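Uly1 (Catenovulum maritimum, PDB 7DRQ) probably cleaves the marine algal polysaccharide ulvan as a calcium-containing lyase of family 24, built on a beta-propeller fold. Local coordinates at residues T352-G357 against E407-I412; Q401-G406 against V449-G454. All coordinates share one frame; numbering follows the deposited sequence.

Interaction 1: T352-G357 against E407-I412. With CA (calcium ion), chain D.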
loop_
_atom_site.group_PDB
_atom_site.type_symbol
_atom_site.label_atom_id
_atom_site.label_comp_id
_atom_site.label_asym_id
_atom_site.label_seq_id
_atom_site.Cartn_x
_atom_site.Cartn_y
_atom_site.Cartn_z
ATOM N N THR A 352 -3.689 -4.112 -13.039
ATOM C CA THR A 352 -2.348 -4.538 -13.416
ATOM C C THR A 352 -2.254 -4.477 -14.933
ATOM O O THR A 352 -3.262 -4.337 -15.629
ATOM C CB THR A 352 -2.031 -5.946 -12.886
ATOM O OG1 THR A 352 -0.652 -6.252 -13.129
ATOM C CG2 THR A 352 -2.901 -6.977 -13.588
ATOM N N VAL A 353 -1.023 -4.531 -15.435
ATOM C CA VAL A 353 -0.755 -4.711 -16.855
ATOM C C VAL A 353 0.251 -5.844 -16.972
ATOM O O VAL A 353 1.293 -5.813 -16.312
ATOM C CB VAL A 353 -0.209 -3.427 -17.529
ATOM C CG1 VAL A 353 0.029 -3.675 -19.029
ATOM C CG2 VAL A 353 -1.161 -2.253 -17.316
ATOM N N THR A 354 -0.066 -6.849 -17.786
ATOM C CA THR A 354 0.829 -7.993 -17.935
ATOM C C THR A 354 2.024 -7.639 -18.818
ATOM O O THR A 354 2.057 -6.606 -19.489
ATOM C CB THR A 354 0.116 -9.179 -18.573
ATOM O OG1 THR A 354 -0.117 -8.869 -19.957
ATOM C CG2 THR A 354 -1.221 -9.479 -17.870
ATOM N N GLU A 355 3.008 -8.541 -18.833
ATOM C CA GLU A 355 4.175 -8.390 -19.695
ATOM C C GLU A 355 3.830 -8.406 -21.181
ATOM O O GLU A 355 4.713 -8.120 -22.003
ATOM C CB GLU A 355 5.202 -9.496 -19.394
ATOM C CG GLU A 355 4.790 -10.853 -19.936
ATOM C CD GLU A 355 5.845 -11.926 -19.721
ATOM O OE1 GLU A 355 6.768 -11.707 -18.909
ATOM O OE2 GLU A 355 5.746 -12.985 -20.372
ATOM N N ASN A 356 2.592 -8.735 -21.550
ATOM C CA ASN A 356 2.141 -8.661 -22.933
ATOM C C ASN A 356 1.212 -7.480 -23.171
ATOM O O ASN A 356 0.570 -7.399 -24.227
ATOM C CB ASN A 356 1.457 -9.968 -23.330
ATOM C CG ASN A 356 2.402 -11.130 -23.253
ATOM O OD1 ASN A 356 3.573 -10.967 -23.528
ATOM N ND2 ASN A 356 1.911 -12.301 -22.827
ATOM N N GLY A 357 1.149 -6.552 -22.228
ATOM C CA GLY A 357 0.390 -5.336 -22.444
ATOM C C GLY A 357 -1.085 -5.465 -22.173
ATOM O O GLY A 357 -1.822 -4.514 -22.451
ATOM N N GLU A 407 2.801 -14.583 -18.689
ATOM C CA GLU A 407 1.657 -14.193 -19.502
ATOM C C GLU A 407 0.351 -14.139 -18.720
ATOM O O GLU A 407 -0.701 -13.905 -19.330
ATOM C CB GLU A 407 1.504 -15.158 -20.680
ATOM C CG GLU A 407 1.113 -16.564 -20.283
ATOM C CD GLU A 407 0.710 -17.415 -21.479
ATOM O OE1 GLU A 407 0.736 -16.911 -22.618
ATOM O OE2 GLU A 407 0.348 -18.587 -21.279
ATOM N N ASN A 408 0.375 -14.340 -17.402
ATOM C CA ASN A 408 -0.843 -14.568 -16.636
ATOM C C ASN A 408 -1.169 -13.422 -15.686
ATOM O O ASN A 408 -0.314 -12.610 -15.324
ATOM C CB ASN A 408 -0.732 -15.859 -15.814
ATOM C CG ASN A 408 -0.548 -17.073 -16.685
ATOM O OD1 ASN A 408 -1.277 -17.263 -17.657
ATOM N ND2 ASN A 408 0.439 -17.892 -16.356
ATOM N N ILE A 409 -2.435 -13.387 -15.271
ATOM C CA ILE A 409 -2.849 -12.635 -14.096
ATOM C C ILE A 409 -3.321 -13.631 -13.045
ATOM O O ILE A 409 -3.680 -14.772 -13.349
ATOM C CB ILE A 409 -3.955 -11.597 -14.399
ATOM C CG1 ILE A 409 -5.184 -12.286 -15.004
ATOM C CG2 ILE A 409 -3.410 -10.484 -15.298
ATOM C CD1 ILE A 409 -6.386 -11.323 -15.230
ATOM N N TYR A 410 -3.321 -13.187 -11.791
ATOM C CA TYR A 410 -3.600 -14.074 -10.671
ATOM C C TYR A 410 -4.509 -13.407 -9.657
ATOM O O TYR A 410 -4.380 -12.211 -9.386
ATOM C CB TYR A 410 -2.323 -14.502 -9.946
ATOM C CG TYR A 410 -1.342 -15.227 -10.809
ATOM C CD1 TYR A 410 -1.396 -16.612 -10.937
ATOM C CD2 TYR A 410 -0.347 -14.536 -11.490
ATOM C CE1 TYR A 410 -0.483 -17.289 -11.722
ATOM C CE2 TYR A 410 0.562 -15.207 -12.286
ATOM C CZ TYR A 410 0.491 -16.579 -12.392
ATOM O OH TYR A 410 1.392 -17.250 -13.183
ATOM N N ILE A 411 -5.427 -14.208 -9.098
ATOM C CA ILE A 411 -6.107 -13.912 -7.848
ATOM C C ILE A 411 -5.451 -14.777 -6.783
ATOM O O ILE A 411 -5.270 -15.982 -6.988
ATOM C CB ILE A 411 -7.613 -14.204 -7.943
ATOM C CG1 ILE A 411 -8.297 -13.247 -8.920
ATOM C CG2 ILE A 411 -8.271 -14.130 -6.564
ATOM C CD1 ILE A 411 -9.621 -13.787 -9.440
ATOM N N ILE A 412 -5.060 -14.167 -5.668
ATOM C CA ILE A 412 -4.355 -14.867 -4.600
ATOM C C ILE A 412 -5.042 -14.507 -3.292
ATOM O O ILE A 412 -5.245 -13.323 -2.997
ATOM C CB ILE A 412 -2.862 -14.497 -4.557
ATOM C CG1 ILE A 412 -2.177 -14.876 -5.877
ATOM C CG2 ILE A 412 -2.168 -15.151 -3.348
ATOM C CD1 ILE A 412 -0.838 -14.175 -6.095
HETATM CA CA CA D . 4.989 -10.981 -25.535
HETATM O O HOH W 1 6.251 -9.471 -24.003
HETATM O O HOH W 2 -0.740 -12.459 -21.770
HETATM O O HOH W 3 2.609 -11.154 -26.517
HETATM O O HOH W 4 4.455 -13.364 -25.534
#
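The backbones of T352-N356 and E407-I409 run nearly antiparallel, 163° apart end to end. CA of E355 and CA of E407 lie 6.3 Å from each other. No direct hydrogen bond links the two segments, so side chains and water make the contact. The apolar part of the contact centres on the methyl CG2 of I409. It meets CG2 of T354 at 3.5 Å and CG2 of T352 at 3.9 Å, each side chain crossing it at a slant. On T354, chi1 of 71° sets OG1 between the backbone N and the carbonyl carbon, facing the turn, while CG2 is left to face I409. OG1 of T354 accepts from N of N356 at 3.1 Å, which makes an ST turn, and it is also hydrogen-bonded to D358. A type I turn spans T354-G357, and G357, with positive phi, closes it. The protein belongs to a beta-propeller family, and the two segments come from successive antiparallel sheets. The turn joins strands 350-353 and 359-369 of one sheet. E407-I412 enters strand 408-415 of the next. I409 also packs on A424 of strand 418-425 and on F431 of a loop. Toward solvent the contact turns polar. The amide of N356 works at both ends: OD1 binds a calcium ion at 2.5 Å, and ND2 donates to a water at 2.9 Å. That water donates in turn to O of E407, 2.8 Å away, bridging the segments. ND2 of N356 also lies 3.6 Å from CB of E407, touching the aliphatic base of that side chain rather than its carboxylate. A second water, itself bound to the calcium, donates to O of E355.

Interaction 2: Q401-G406 against V449-G454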
loop_
_atom_site.group_PDB
_atom_site.type_symbol
_atom_site.label_atom_id
_atom_site.label_comp_id
_atom_site.label_asym_id
_atom_site.label_seq_id
_atom_site.Cartn_x
_atom_site.Cartn_y
_atom_site.Cartn_z
ATOM N N GLN A 401 -7.804 -7.951 -5.187
ATOM C CA GLN A 401 -6.517 -7.568 -5.747
ATOM C C GLN A 401 -6.195 -8.446 -6.949
ATOM O O GLN A 401 -6.693 -9.568 -7.070
ATOM C CB GLN A 401 -5.408 -7.644 -4.675
ATOM C CG GLN A 401 -5.430 -6.394 -3.787
ATOM C CD GLN A 401 -4.321 -6.338 -2.761
ATOM O OE1 GLN A 401 -3.174 -6.013 -3.079
ATOM N NE2 GLN A 401 -4.665 -6.626 -1.511
ATOM N N LEU A 402 -5.380 -7.911 -7.858
ATOM C CA LEU A 402 -4.899 -8.649 -9.021
ATOM C C LEU A 402 -3.380 -8.595 -9.062
ATOM O O LEU A 402 -2.773 -7.574 -8.722
ATOM C CB LEU A 402 -5.453 -8.082 -10.339
ATOM C CG LEU A 402 -6.735 -8.586 -10.995
ATOM C CD1 LEU A 402 -6.785 -8.032 -12.428
ATOM C CD2 LEU A 402 -6.843 -10.112 -10.981
ATOM N N TYR A 403 -2.768 -9.690 -9.501
ATOM C CA TYR A 403 -1.326 -9.803 -9.627
ATOM C C TYR A 403 -0.981 -10.306 -11.026
ATOM O O TYR A 403 -1.850 -10.764 -11.778
ATOM C CB TYR A 403 -0.771 -10.745 -8.547
ATOM C CG TYR A 403 -1.255 -10.353 -7.179
ATOM C CD1 TYR A 403 -0.629 -9.330 -6.475
ATOM C CD2 TYR A 403 -2.359 -10.972 -6.598
ATOM C CE1 TYR A 403 -1.071 -8.950 -5.231
ATOM C CE2 TYR A 403 -2.805 -10.596 -5.346
ATOM C CZ TYR A 403 -2.159 -9.581 -4.672
ATOM O OH TYR A 403 -2.586 -9.202 -3.419
ATOM N N THR A 404 0.304 -10.237 -11.380
ATOM C CA THR A 404 0.694 -10.712 -12.699
ATOM C C THR A 404 2.104 -11.274 -12.672
ATOM O O THR A 404 2.962 -10.833 -11.899
ATOM C CB THR A 404 0.578 -9.608 -13.772
ATOM O OG1 THR A 404 0.663 -10.201 -15.076
ATOM C CG2 THR A 404 1.681 -8.532 -13.618
ATOM N N ALA A 405 2.320 -12.281 -13.514
ATOM C CA ALA A 405 3.640 -12.842 -13.745
ATOM C C ALA A 405 3.572 -13.602 -15.054
ATOM O O ALA A 405 2.564 -14.253 -15.340
ATOM C CB ALA A 405 4.101 -13.765 -12.604
ATOM N N GLY A 406 4.631 -13.496 -15.851
ATOM C CA GLY A 406 4.612 -14.134 -17.154
ATOM C C GLY A 406 3.425 -13.661 -17.960
ATOM O O GLY A 406 3.040 -12.489 -17.908
ATOM N N VAL A 449 0.710 -9.906 -0.464
ATOM C CA VAL A 449 1.343 -10.598 -1.581
ATOM C C VAL A 449 2.450 -9.725 -2.154
ATOM O O VAL A 449 2.262 -8.516 -2.337
ATOM C CB VAL A 449 0.288 -10.904 -2.662
ATOM C CG1 VAL A 449 0.956 -11.343 -3.960
ATOM C CG2 VAL A 449 -0.710 -11.932 -2.152
ATOM N N HIS A 450 3.596 -10.342 -2.459
ATOM C CA HIS A 450 4.648 -9.719 -3.256
ATOM C C HIS A 450 5.102 -10.721 -4.306
ATOM O O HIS A 450 5.534 -11.822 -3.961
ATOM C CB HIS A 450 5.826 -9.288 -2.378
ATOM C CG HIS A 450 6.934 -8.622 -3.137
ATOM N ND1 HIS A 450 6.838 -7.327 -3.597
ATOM C CD2 HIS A 450 8.157 -9.064 -3.507
ATOM C CE1 HIS A 450 7.951 -7.002 -4.231
ATOM N NE2 HIS A 450 8.772 -8.035 -4.185
ATOM N N ILE A 451 4.990 -10.353 -5.585
ATOM C CA ILE A 451 5.441 -11.196 -6.688
ATOM C C ILE A 451 6.838 -10.744 -7.088
ATOM O O ILE A 451 7.065 -9.549 -7.314
ATOM C CB ILE A 451 4.475 -11.109 -7.886
ATOM C CG1 ILE A 451 3.031 -11.398 -7.449
ATOM C CG2 ILE A 451 4.932 -12.047 -9.007
ATOM C CD1 ILE A 451 2.850 -12.749 -6.802
ATOM N N HIS A 452 7.777 -11.683 -7.179
ATOM C CA HIS A 452 9.143 -11.317 -7.540
ATOM C C HIS A 452 9.808 -12.497 -8.230
ATOM O O HIS A 452 9.878 -13.586 -7.656
ATOM C CB HIS A 452 9.930 -10.890 -6.298
ATOM C CG HIS A 452 11.382 -10.641 -6.552
ATOM N ND1 HIS A 452 11.861 -9.419 -6.967
ATOM C CD2 HIS A 452 12.459 -11.455 -6.452
ATOM C CE1 HIS A 452 13.172 -9.487 -7.106
ATOM N NE2 HIS A 452 13.560 -10.712 -6.804
ATOM N N ASP A 453 10.280 -12.283 -9.458
ATOM C CA ASP A 453 11.044 -13.284 -10.204
ATOM C C ASP A 453 10.296 -14.612 -10.294
ATOM O O ASP A 453 10.835 -15.678 -9.998
ATOM C CB ASP A 453 12.424 -13.479 -9.579
ATOM C CG ASP A 453 13.454 -13.978 -10.579
ATOM O OD1 ASP A 453 13.111 -14.096 -11.777
ATOM O OD2 ASP A 453 14.606 -14.249 -10.166
ATOM N N GLY A 454 9.033 -14.540 -10.700
ATOM C CA GLY A 454 8.249 -15.743 -10.894
ATOM C C GLY A 454 7.825 -16.468 -9.638
ATOM O O GLY A 454 7.322 -17.590 -9.736
HETATM O O HOH W 5 -1.405 -8.103 -1.122
#
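The ring of Y403 lays one face over the CG1 methyl of V449. CG1 of V449 stands 3.6 Å from the centroid of the Y403 ring and 20° off its normal, a CH-pi contact displaced toward the rim. The chi1 of V449, 168°, turns CG1 anti to the backbone N and onto the ring. At the far end of the ring, OH of Y403 shares a water with the backbone of V449. The water is 2.8 Å from OH of Y403 and accepts from N of V449 at 2.9 Å. Further along, I451 takes over: its CG1 is 4.0 Å from CB of Y403, and its CG2 is 4.1 Å from CB of A405. CG2 of I451 also lies against O of T404. The strands 403-405 and 449-452 run almost parallel, 17° apart, with their axes 8.0 Å from each other. They are edge strands of two successive propeller sheets. The sheet of V449 also takes in the N-terminal strand 3-15, which is consistent with closure of the propeller ring by the two chain ends. A serine in place of Y403 would remove the ring, and is likely to leave V449 CG1 without the face it rests on and the water without its phenol partner. With no direct hydrogen bond across, the two sheets meet here through dispersion forces, supplemented by one bridging water.

How the interactions relate
Interactions 1 and 2 meet in one sheet, with centres about 8 Å apart. Strands 403-405 and 408-415 are neighbours there, joined by a probable hydrogen bond from N of Y410 to O of Y403. Interaction 1 joins that sheet to the preceding one, interaction 2 to the following one. T404 belongs to the second but turns its side chain to T352 and T354 of the first. Interaction 1 is partly buried: threonine and isoleucine methyls sit inside, a water bridges the segments on the exposed side, and a calcium ion sits on N356. Interaction 2 is a surface contact between partly exposed residues, mainly apolar and aromatic, with no metal. Each contact has a single water spanning its two segments.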